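Salicylate 5-hydroxylase, large oxygenase component (Ralstonia sp., PDB 7C8Z) catalyses, as the large oxygenase component of a multicomponent enzyme system, the 5-hydroxylation of salicylate to gentisate, using a mononuclear iron and a [2Fe-2S] cluster. Local coordinates at residues A[51-62]-A[434-442]; A[173-181]-A[188-197]. All blocks are in the same frame, centred on the assembly; numbering follows the deposited sequence.

Interaction 1 of 2, residues A[51-62]-A[434-442]; sequences REDLYKRELERL and DYWRKVMGE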
loop_
_atom_site.group_PDB
_atom_site.type_symbol
_atom_site.label_atom_id
_atom_site.label_comp_id
_atom_site.label_asym_id
_atom_site.label_seq_id
_atom_site.Cartn_x
_atom_site.Cartn_y
_atom_site.Cartn_z
ATOM N N ARG A 51 -16.955 -6.581 12.886
ATOM C CA ARG A 51 -17.567 -7.638 12.087
ATOM C C ARG A 51 -18.022 -7.079 10.746
ATOM O O ARG A 51 -18.761 -6.091 10.698
ATOM C CB ARG A 51 -18.752 -8.269 12.821
ATOM C CG ARG A 51 -18.365 -9.082 14.038
ATOM C CD ARG A 51 -19.578 -9.699 14.709
ATOM N NE ARG A 51 -20.521 -10.282 13.757
ATOM C CZ ARG A 51 -21.749 -10.683 14.077
ATOM N NH1 ARG A 51 -22.180 -10.559 15.322
ATOM N NH2 ARG A 51 -22.543 -11.209 13.156
ATOM N N GLU A 52 -17.576 -7.716 9.660
ATOM C CA GLU A 52 -17.904 -7.240 8.319
ATOM C C GLU A 52 -19.323 -7.615 7.894
ATOM O O GLU A 52 -19.957 -6.865 7.143
ATOM C CB GLU A 52 -16.884 -7.780 7.314
ATOM C CG GLU A 52 -16.987 -7.175 5.923
ATOM C CD GLU A 52 -16.369 -5.790 5.836
ATOM O OE1 GLU A 52 -15.815 -5.310 6.849
ATOM O OE2 GLU A 52 -16.434 -5.183 4.747
ATOM N N ASP A 53 -19.843 -8.753 8.353
ATOM C CA ASP A 53 -21.241 -9.071 8.071
ATOM C C ASP A 53 -22.162 -8.036 8.704
ATOM O O ASP A 53 -23.131 -7.580 8.079
ATOM C CB ASP A 53 -21.572 -10.481 8.563
ATOM C CG ASP A 53 -21.271 -10.674 10.029
ATOM O OD1 ASP A 53 -20.236 -10.166 10.500
ATOM O OD2 ASP A 53 -22.070 -11.338 10.713
ATOM N N LEU A 54 -21.862 -7.645 9.944
ATOM C CA LEU A 54 -22.585 -6.549 10.574
ATOM C C LEU A 54 -22.456 -5.265 9.764
ATOM O O LEU A 54 -23.423 -4.509 9.642
ATOM C CB LEU A 54 -22.082 -6.337 12.002
ATOM C CG LEU A 54 -22.541 -7.379 13.027
ATOM C CD1 LEU A 54 -22.115 -6.992 14.432
ATOM C CD2 LEU A 54 -24.049 -7.590 12.954
ATOM N N TYR A 55 -21.275 -5.007 9.187
ATOM C CA TYR A 55 -21.090 -3.774 8.421
ATOM C C TYR A 55 -21.924 -3.772 7.146
ATOM O O TYR A 55 -22.514 -2.749 6.783
ATOM C CB TYR A 55 -19.615 -3.569 8.083
ATOM C CG TYR A 55 -19.396 -2.472 7.065
ATOM C CD1 TYR A 55 -19.542 -1.139 7.416
ATOM C CD2 TYR A 55 -19.053 -2.770 5.750
ATOM C CE1 TYR A 55 -19.351 -0.129 6.490
ATOM C CE2 TYR A 55 -18.861 -1.767 4.816
ATOM C CZ TYR A 55 -19.009 -0.450 5.195
ATOM O OH TYR A 55 -18.822 0.554 4.279
ATOM N N LYS A 56 -21.986 -4.910 6.452
ATOM C CA LYS A 56 -22.812 -5.005 5.253
ATOM C C LYS A 56 -24.287 -4.890 5.597
ATOM O O LYS A 56 -25.067 -4.294 4.836
ATOM C CB LYS A 56 -22.532 -6.308 4.505
ATOM C CG LYS A 56 -21.177 -6.292 3.825
ATOM C CD LYS A 56 -20.778 -7.666 3.347
ATOM C CE LYS A 56 -21.695 -8.128 2.247
ATOM N NZ LYS A 56 -21.935 -9.582 2.325
ATOM N N ARG A 57 -24.707 -5.477 6.731
ATOM C CA ARG A 57 -26.086 -5.274 7.160
ATOM C C ARG A 57 -26.341 -3.808 7.489
ATOM O O ARG A 57 -27.439 -3.293 7.250
ATOM C CB ARG A 57 -26.398 -6.158 8.355
ATOM C CG ARG A 57 -27.882 -6.231 8.666
ATOM C CD ARG A 57 -28.149 -6.875 10.012
ATOM N NE ARG A 57 -27.450 -8.148 10.138
ATOM C CZ ARG A 57 -27.246 -8.779 11.287
ATOM N NH1 ARG A 57 -27.686 -8.256 12.423
ATOM N NH2 ARG A 57 -26.595 -9.933 11.298
ATOM N N GLU A 58 -25.337 -3.124 8.049
ATOM C CA GLU A 58 -25.458 -1.692 8.300
ATOM C C GLU A 58 -25.657 -0.928 7.003
ATOM O O GLU A 58 -26.470 -0.003 6.938
ATOM C CB GLU A 58 -24.219 -1.176 9.034
ATOM C CG GLU A 58 -24.123 -1.609 10.475
ATOM C CD GLU A 58 -22.830 -1.178 11.118
ATOM O OE1 GLU A 58 -21.781 -1.227 10.444
ATOM O OE2 GLU A 58 -22.862 -0.800 12.305
ATOM N N LEU A 59 -24.900 -1.284 5.966
ATOM C CA LEU A 59 -25.097 -0.646 4.669
ATOM C C LEU A 59 -26.504 -0.900 4.143
ATOM O O LEU A 59 -27.165 0.018 3.644
ATOM C CB LEU A 59 -24.062 -1.152 3.666
ATOM C CG LEU A 59 -22.603 -0.704 3.786
ATOM C CD1 LEU A 59 -21.784 -1.323 2.662
ATOM C CD2 LEU A 59 -22.479 0.815 3.778
ATOM N N GLU A 60 -26.991 -2.134 4.278
ATOM C CA GLU A 60 -28.313 -2.473 3.749
ATOM C C GLU A 60 -29.428 -1.736 4.486
ATOM O O GLU A 60 -30.380 -1.258 3.858
ATOM C CB GLU A 60 -28.541 -3.983 3.820
ATOM C CG GLU A 60 -27.586 -4.812 2.965
ATOM C CD GLU A 60 -28.116 -5.072 1.563
ATOM O OE1 GLU A 60 -28.749 -4.168 0.981
ATOM O OE2 GLU A 60 -27.905 -6.188 1.043
ATOM N N ARG A 61 -29.326 -1.627 5.817
ATOM C CA ARG A 61 -30.453 -1.202 6.638
ATOM C C ARG A 61 -30.361 0.222 7.170
ATOM O O ARG A 61 -31.382 0.761 7.606
ATOM C CB ARG A 61 -30.624 -2.159 7.824
ATOM C CG ARG A 61 -30.938 -3.587 7.410
ATOM C CD ARG A 61 -31.303 -4.437 8.609
ATOM N NE ARG A 61 -31.602 -5.817 8.235
ATOM C CZ ARG A 61 -31.852 -6.787 9.107
ATOM N NH1 ARG A 61 -31.840 -6.530 10.407
ATOM N NH2 ARG A 61 -32.112 -8.014 8.683
ATOM N N LEU A 62 -29.185 0.845 7.154
ATOM C CA LEU A 62 -29.033 2.217 7.621
ATOM C C LEU A 62 -28.685 3.199 6.516
ATOM O O LEU A 62 -29.013 4.380 6.636
ATOM C CB LEU A 62 -27.956 2.298 8.712
ATOM C CG LEU A 62 -28.284 1.690 10.081
ATOM C CD1 LEU A 62 -29.729 1.941 10.468
ATOM C CD2 LEU A 62 -27.986 0.204 10.115
ATOM N N ASP A 434 -29.413 1.697 21.130
ATOM C CA ASP A 434 -30.779 1.183 21.185
ATOM C C ASP A 434 -31.362 1.072 19.777
ATOM O O ASP A 434 -31.849 0.006 19.362
ATOM C CB ASP A 434 -31.636 2.090 22.073
ATOM C CG ASP A 434 -33.100 1.684 22.100
ATOM O OD1 ASP A 434 -33.444 0.726 22.823
ATOM O OD2 ASP A 434 -33.912 2.333 21.406
ATOM N N TYR A 435 -31.295 2.171 19.019
ATOM C CA TYR A 435 -31.759 2.158 17.634
ATOM C C TYR A 435 -31.000 1.127 16.807
ATOM O O TYR A 435 -31.583 0.450 15.950
ATOM C CB TYR A 435 -31.606 3.553 17.027
ATOM C CG TYR A 435 -32.119 3.678 15.611
ATOM C CD1 TYR A 435 -33.470 3.853 15.360
ATOM C CD2 TYR A 435 -31.251 3.628 14.525
ATOM C CE1 TYR A 435 -33.947 3.970 14.073
ATOM C CE2 TYR A 435 -31.724 3.745 13.228
ATOM C CZ TYR A 435 -33.075 3.916 13.013
ATOM O OH TYR A 435 -33.572 4.034 11.736
ATOM N N TRP A 436 -29.694 1.004 17.048
ATOM C CA TRP A 436 -28.864 0.060 16.307
ATOM C C TRP A 436 -29.322 -1.374 16.539
ATOM O O TRP A 436 -29.527 -2.135 15.585
ATOM C CB TRP A 436 -27.403 0.234 16.721
ATOM C CG TRP A 436 -26.418 -0.543 15.904
ATOM C CD1 TRP A 436 -25.768 -0.118 14.786
ATOM C CD2 TRP A 436 -25.953 -1.873 16.158
ATOM N NE1 TRP A 436 -24.929 -1.102 14.321
ATOM C CE2 TRP A 436 -25.027 -2.192 15.144
ATOM C CE3 TRP A 436 -26.237 -2.830 17.138
ATOM C CZ2 TRP A 436 -24.380 -3.426 15.083
ATOM C CZ3 TRP A 436 -25.595 -4.054 17.074
ATOM C CH2 TRP A 436 -24.676 -4.341 16.057
ATOM N N ARG A 437 -29.494 -1.758 17.808
ATOM C CA ARG A 437 -29.972 -3.100 18.118
ATOM C C ARG A 437 -31.322 -3.356 17.475
ATOM O O ARG A 437 -31.552 -4.433 16.909
ATOM C CB ARG A 437 -30.077 -3.294 19.632
ATOM C CG ARG A 437 -28.778 -3.150 20.395
ATOM C CD ARG A 437 -28.903 -3.754 21.780
ATOM N NE ARG A 437 -29.168 -5.189 21.718
ATOM C CZ ARG A 437 -29.508 -5.934 22.764
ATOM N NH1 ARG A 437 -29.625 -5.384 23.964
ATOM N NH2 ARG A 437 -29.726 -7.233 22.610
ATOM N N LYS A 438 -32.218 -2.365 17.519
ATOM C CA LYS A 438 -33.548 -2.561 16.950
ATOM C C LYS A 438 -33.488 -2.774 15.440
ATOM O O LYS A 438 -34.104 -3.706 14.907
ATOM C CB LYS A 438 -34.441 -1.377 17.311
ATOM C CG LYS A 438 -34.816 -1.375 18.776
ATOM C CD LYS A 438 -35.565 -0.126 19.185
ATOM C CE LYS A 438 -35.875 -0.167 20.674
ATOM N NZ LYS A 438 -36.478 1.101 21.151
ATOM N N VAL A 439 -32.726 -1.937 14.733
ATOM C CA VAL A 439 -32.695 -2.032 13.276
ATOM C C VAL A 439 -31.924 -3.269 12.831
ATOM O O VAL A 439 -32.216 -3.850 11.778
ATOM C CB VAL A 439 -32.116 -0.741 12.663
ATOM C CG1 VAL A 439 -31.974 -0.878 11.156
ATOM C CG2 VAL A 439 -33.006 0.448 12.999
ATOM N N MET A 440 -30.958 -3.718 13.627
ATOM C CA MET A 440 -30.090 -4.815 13.230
ATOM C C MET A 440 -30.489 -6.141 13.860
ATOM O O MET A 440 -29.883 -7.169 13.540
ATOM C CB MET A 440 -28.637 -4.487 13.594
ATOM C CG MET A 440 -28.120 -3.213 12.957
ATOM S SD MET A 440 -27.456 -3.513 11.310
ATOM C CE MET A 440 -25.995 -4.472 11.716
ATOM N N GLY A 441 -31.503 -6.151 14.720
ATOM C CA GLY A 441 -31.960 -7.386 15.322
ATOM C C GLY A 441 -30.870 -8.099 16.094
ATOM O O GLY A 441 -30.591 -9.272 15.840
ATOM N N GLU A 442 -30.245 -7.403 17.037
ATOM C CA GLU A 442 -29.174 -7.986 17.837
ATOM C C GLU A 442 -29.453 -7.814 19.321
ATOM O O GLU A 442 -30.041 -6.816 19.732
ATOM C CB GLU A 442 -27.826 -7.346 17.479
ATOM C CG GLU A 442 -27.315 -7.691 16.091
ATOM C CD GLU A 442 -26.519 -8.982 16.064
ATOM O OE1 GLU A 442 -26.005 -9.395 17.125
ATOM O OE2 GLU A 442 -26.411 -9.592 14.980
#
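M440 enters the surface of helix 52-62 as a knob, with L54, R57, E58 and L62 around it. Its chain is bent at both chi2 (-86°) and chi3, which turns the thioether back against the helix. The methyl CE lies 3.6 Å from E58 CG, and SD meets R57 CD and L62 CD2. CG of M440 also covers one face of the W436 indole.

That indole presents its edge to E58. NE1 of W436 donates to OE2 of E58 at 2.9 Å, nearly straight at 165°. The acceptor lies in the ring plane and is met on its anti lone pair. Carboxylate and indole planes stand almost perpendicular. The same OE2 forms a salt bridge with K232, and OE1 accepts from W231, so both carboxylate oxygens of this buried glutamate are satisfied.

Two arginines close the more exposed side. NH1 of R57 lies 3.2 Å from OE2 of E442 in a salt bridge whose two planes are nearly coplanar, and it also makes a weak bond to the carbonyl O of M440. L54 CD2 lies toward the rim of one face of this guanidinium. R61 reaches out with an extended chain, and its NH1 donates to V439 O at 3.0 Å, on a lone pair in the carbonyl plane. Both arginines thus meet carbonyls at the C-terminal end of helix 434-440, where their positive charge should suit the helix dipole. Beside R61 in sequence, L62 puts CD1 3.7 Å from V439 CG1.

The two helix segments cross at 89°, with axes 10.6 Å apart. Y435 bonds to H67 just after the first helix. On the far side of that helix, Y55 and L59 pack on P346 of strand 338-346, and F30 of the second subunit touches K56 and L59.

Interaction 2 of 2, residues A[173-181]-A[188-197]; sequences LTKLKVAAR and SFDHDVEPFE
The CB of F189 points away from L176, but its first torsion, chi1 -74°, swings the phenyl ring back under the leucine. L176 CD2 stands above the ring centre, 3.5 Å from the centroid of F189 and almost exactly on the normal, a CH-pi contact. L176 CD1 lies on the same side, beyond the rim, 3.5 Å from F189 CE1. T174 CG2 approaches near the ring plane. F189 also makes a cation-pi contact with R91.

In H191, chi1 (-79°) directs the imidazole to strand 175-181, and chi2 sets its rotation so that NE2 faces K175 O. NE2 of H191 donates to K175 O at 2.9 Å and 177°. The acceptor lies in the ring plane, but the donor sits well above the carbonyl plane. K177 CB packs 3.5 Å from H191 ND1. The bent K177 chain then carries CE past the backbone O of H191.

Just before F189, S188 pairs with K177. The two form an antiparallel hydrogen-bonded pair, part of the beta hairpin that strands 175-181 and 184-188 make in the Rieske-domain sheet. Segment 188-197 then leaves the sheet, and an Asx turn, D192 N to D190 OD1, bends it. It comes back at F196, whose CB lies 3.8 Å from A179 CB. W68 and F208 meet the F196 ring edge-to-face.

R181 is extended as far as NE, and its NH1 reaches E197 OE2 at 3.2 Å. This is a salt bridge with a weak hydrogen bond, the planes well inclined. The main partner of R181 is D209, which bonds to NE.

The chemistry is mixed along the strand. The A179-F196 and R181-E197 contacts place the first turn of helix 196-211 beside strand 175-181. The H191 bond requires a proton on NE2 and says nothing about ND1.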
loop_
_atom_site.group_PDB
_atom_site.type_symbol
_atom_site.label_atom_id
_atom_site.label_comp_id
_atom_site.label_asym_id
_atom_site.label_seq_id
_atom_site.Cartn_x
_atom_site.Cartn_y
_atom_site.Cartn_z
ATOM N N LEU A 173 -30.704 4.681 -15.438
ATOM C CA LEU A 173 -29.934 4.710 -14.203
ATOM C C LEU A 173 -30.871 4.609 -13.005
ATOM O O LEU A 173 -31.972 5.164 -13.012
ATOM C CB LEU A 173 -29.105 5.994 -14.122
ATOM C CG LEU A 173 -28.198 6.277 -15.321
ATOM C CD1 LEU A 173 -27.566 7.661 -15.234
ATOM C CD2 LEU A 173 -27.130 5.204 -15.440
ATOM N N THR A 174 -30.441 3.868 -11.987
ATOM C CA THR A 174 -31.202 3.782 -10.748
ATOM C C THR A 174 -31.398 5.173 -10.156
ATOM O O THR A 174 -30.427 5.850 -9.801
ATOM C CB THR A 174 -30.490 2.864 -9.751
ATOM O OG1 THR A 174 -30.539 1.516 -10.231
ATOM C CG2 THR A 174 -31.160 2.921 -8.387
ATOM N N LYS A 175 -32.652 5.613 -10.083
ATOM C CA LYS A 175 -32.967 6.938 -9.575
ATOM C C LYS A 175 -33.227 6.881 -8.077
ATOM O O LYS A 175 -33.833 5.931 -7.574
ATOM C CB LYS A 175 -34.196 7.519 -10.273
ATOM C CG LYS A 175 -34.175 7.448 -11.782
ATOM C CD LYS A 175 -35.507 7.901 -12.333
ATOM C CE LYS A 175 -35.622 7.637 -13.815
ATOM N NZ LYS A 175 -36.859 8.262 -14.366
ATOM N N LEU A 176 -32.801 7.929 -7.379
ATOM C CA LEU A 176 -32.987 8.060 -5.944
ATOM C C LEU A 176 -33.948 9.207 -5.673
ATOM O O LEU A 176 -34.030 10.164 -6.449
ATOM C CB LEU A 176 -31.657 8.320 -5.231
ATOM C CG LEU A 176 -30.712 7.131 -5.069
ATOM C CD1 LEU A 176 -29.955 6.863 -6.365
ATOM C CD2 LEU A 176 -29.741 7.374 -3.913
ATOM N N LYS A 177 -34.685 9.108 -4.573
ATOM C CA LYS A 177 -35.537 10.212 -4.166
ATOM C C LYS A 177 -34.686 11.278 -3.495
ATOM O O LYS A 177 -33.705 10.966 -2.813
ATOM C CB LYS A 177 -36.647 9.734 -3.230
ATOM C CG LYS A 177 -37.666 10.819 -2.894
ATOM C CD LYS A 177 -39.096 10.293 -2.883
ATOM C CE LYS A 177 -39.448 9.663 -1.549
ATOM N NZ LYS A 177 -40.300 10.562 -0.727
ATOM N N VAL A 178 -35.047 12.540 -3.713
ATOM C CA VAL A 178 -34.227 13.680 -3.324
ATOM C C VAL A 178 -35.035 14.574 -2.394
ATOM O O VAL A 178 -36.218 14.833 -2.640
ATOM C CB VAL A 178 -33.742 14.470 -4.558
ATOM C CG1 VAL A 178 -32.824 15.601 -4.139
ATOM C CG2 VAL A 178 -33.033 13.542 -5.531
ATOM N N ALA A 179 -34.399 15.040 -1.319
ATOM C CA ALA A 179 -35.012 15.982 -0.387
ATOM C C ALA A 179 -34.048 17.143 -0.183
ATOM O O ALA A 179 -32.959 16.961 0.372
ATOM C CB ALA A 179 -35.346 15.310 0.944
ATOM N N ALA A 180 -34.433 18.323 -0.647
ATOM C CA ALA A 180 -33.644 19.532 -0.472
ATOM C C ALA A 180 -34.382 20.503 0.440
ATOM O O ALA A 180 -35.598 20.678 0.325
ATOM C CB ALA A 180 -33.338 20.195 -1.818
ATOM N N ARG A 181 -33.640 21.119 1.357
ATOM C CA ARG A 181 -34.225 22.052 2.311
ATOM C C ARG A 181 -33.131 22.955 2.856
ATOM O O ARG A 181 -32.054 22.474 3.223
ATOM C CB ARG A 181 -34.925 21.323 3.460
ATOM C CG ARG A 181 -35.598 22.275 4.441
ATOM C CD ARG A 181 -36.204 21.550 5.626
ATOM N NE ARG A 181 -36.923 22.467 6.508
ATOM C CZ ARG A 181 -38.247 22.500 6.634
ATOM N NH1 ARG A 181 -38.999 21.665 5.930
ATOM N NH2 ARG A 181 -38.820 23.364 7.461
ATOM N N SER A 188 -32.108 9.296 -1.055
ATOM C CA SER A 188 -32.391 7.973 -0.522
ATOM C C SER A 188 -32.700 7.014 -1.659
ATOM O O SER A 188 -33.447 7.354 -2.582
ATOM C CB SER A 188 -33.568 8.026 0.460
ATOM O OG SER A 188 -33.964 6.729 0.871
ATOM N N PHE A 189 -32.121 5.814 -1.577
ATOM C CA PHE A 189 -32.494 4.758 -2.511
ATOM C C PHE A 189 -33.917 4.296 -2.246
ATOM O O PHE A 189 -34.690 4.063 -3.182
ATOM C CB PHE A 189 -31.530 3.575 -2.397
ATOM C CG PHE A 189 -30.182 3.820 -3.007
ATOM C CD1 PHE A 189 -29.999 3.716 -4.375
ATOM C CD2 PHE A 189 -29.091 4.129 -2.210
ATOM C CE1 PHE A 189 -28.762 3.926 -4.940
ATOM C CE2 PHE A 189 -27.847 4.346 -2.768
ATOM C CZ PHE A 189 -27.683 4.246 -4.138
ATOM N N ASP A 190 -34.274 4.167 -0.973
ATOM C CA ASP A 190 -35.625 3.795 -0.587
ATOM C C ASP A 190 -36.587 4.913 -0.960
ATOM O O ASP A 190 -36.480 6.032 -0.446
ATOM C CB ASP A 190 -35.675 3.522 0.914
ATOM C CG ASP A 190 -36.952 2.840 1.342
ATOM O OD1 ASP A 190 -37.832 2.613 0.486
ATOM O OD2 ASP A 190 -37.074 2.537 2.545
ATOM N N HIS A 191 -37.522 4.614 -1.857
ATOM C CA HIS A 191 -38.513 5.595 -2.274
ATOM C C HIS A 191 -39.741 5.598 -1.378
ATOM O O HIS A 191 -40.544 6.534 -1.456
ATOM C CB HIS A 191 -38.906 5.359 -3.727
ATOM C CG HIS A 191 -37.909 5.899 -4.701
ATOM N ND1 HIS A 191 -37.961 7.190 -5.180
ATOM C CD2 HIS A 191 -36.815 5.333 -5.262
ATOM C CE1 HIS A 191 -36.952 7.390 -6.009
ATOM N NE2 HIS A 191 -36.240 6.280 -6.074
ATOM N N ASP A 192 -39.911 4.568 -0.546
ATOM C CA ASP A 192 -40.946 4.546 0.478
ATOM C C ASP A 192 -40.420 5.035 1.821
ATOM O O ASP A 192 -40.879 4.583 2.877
ATOM C CB ASP A 192 -41.532 3.140 0.608
ATOM C CG ASP A 192 -41.917 2.545 -0.734
ATOM O OD1 ASP A 192 -42.650 3.213 -1.497
ATOM O OD2 ASP A 192 -41.486 1.408 -1.031
ATOM N N VAL A 193 -39.458 5.948 1.796
ATOM C CA VAL A 193 -38.899 6.522 3.010
ATOM C C VAL A 193 -39.818 7.631 3.496
ATOM O O VAL A 193 -40.438 8.342 2.695
ATOM C CB VAL A 193 -37.472 7.043 2.750
ATOM C CG1 VAL A 193 -37.482 8.135 1.687
ATOM C CG2 VAL A 193 -36.827 7.546 4.034
ATOM N N GLU A 194 -39.929 7.759 4.814
ATOM C CA GLU A 194 -40.651 8.845 5.463
ATOM C C GLU A 194 -40.153 10.175 4.914
ATOM O O GLU A 194 -38.999 10.267 4.475
ATOM C CB GLU A 194 -40.452 8.776 6.977
ATOM C CG GLU A 194 -38.990 8.604 7.371
ATOM C CD GLU A 194 -38.812 8.042 8.767
ATOM O OE1 GLU A 194 -39.453 8.563 9.707
ATOM O OE2 GLU A 194 -38.023 7.081 8.921
ATOM N N PRO A 195 -40.991 11.210 4.871
ATOM C CA PRO A 195 -40.508 12.527 4.442
ATOM C C PRO A 195 -39.352 13.009 5.307
ATOM O O PRO A 195 -39.183 12.600 6.458
ATOM C CB PRO A 195 -41.738 13.429 4.597
ATOM C CG PRO A 195 -42.901 12.502 4.532
ATOM C CD PRO A 195 -42.444 11.194 5.107
ATOM N N PHE A 196 -38.543 13.894 4.718
ATOM C CA PHE A 196 -37.342 14.387 5.387
ATOM C C PHE A 196 -37.672 15.025 6.731
ATOM O O PHE A 196 -36.964 14.808 7.726
ATOM C CB PHE A 196 -36.625 15.381 4.473
ATOM C CG PHE A 196 -35.334 15.898 5.029
ATOM C CD1 PHE A 196 -34.209 15.090 5.075
ATOM C CD2 PHE A 196 -35.239 17.199 5.495
ATOM C CE1 PHE A 196 -33.014 15.571 5.582
ATOM C CE2 PHE A 196 -34.047 17.685 6.005
ATOM C CZ PHE A 196 -32.935 16.870 6.049
ATOM N N GLU A 197 -38.747 15.817 6.777
ATOM C CA GLU A 197 -39.138 16.496 8.009
ATOM C C GLU A 197 -39.505 15.493 9.099
ATOM O O GLU A 197 -39.066 15.618 10.248
ATOM C CB GLU A 197 -40.295 17.454 7.726
ATOM C CG GLU A 197 -39.943 18.579 6.752
ATOM C CD GLU A 197 -39.970 18.135 5.291
ATOM O OE1 GLU A 197 -40.572 17.078 5.004
ATOM O OE2 GLU A 197 -39.376 18.834 4.436
#

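In the fold
The centres of interactions 1 and 2 are 21 Å apart. Their nearest atoms come within about 6 Å but do not touch. Interaction 1 joins a helix near the N-terminus, 52-63, to the C-terminal helix 427-440 across some 370 residues. Interaction 2 is local and falls within that span. It joins strand 175-181 of the seven-stranded Rieske-domain sheet to the chain leading from strand 184-188 into helix 196-211. H67 touches residues of both contacts: it packs on L62, bonds to Y435 OH through NE2 and to S188 OG through its backbone O. H67 thus links the two, consistent with a place near the junction of the Rieske and catalytic parts.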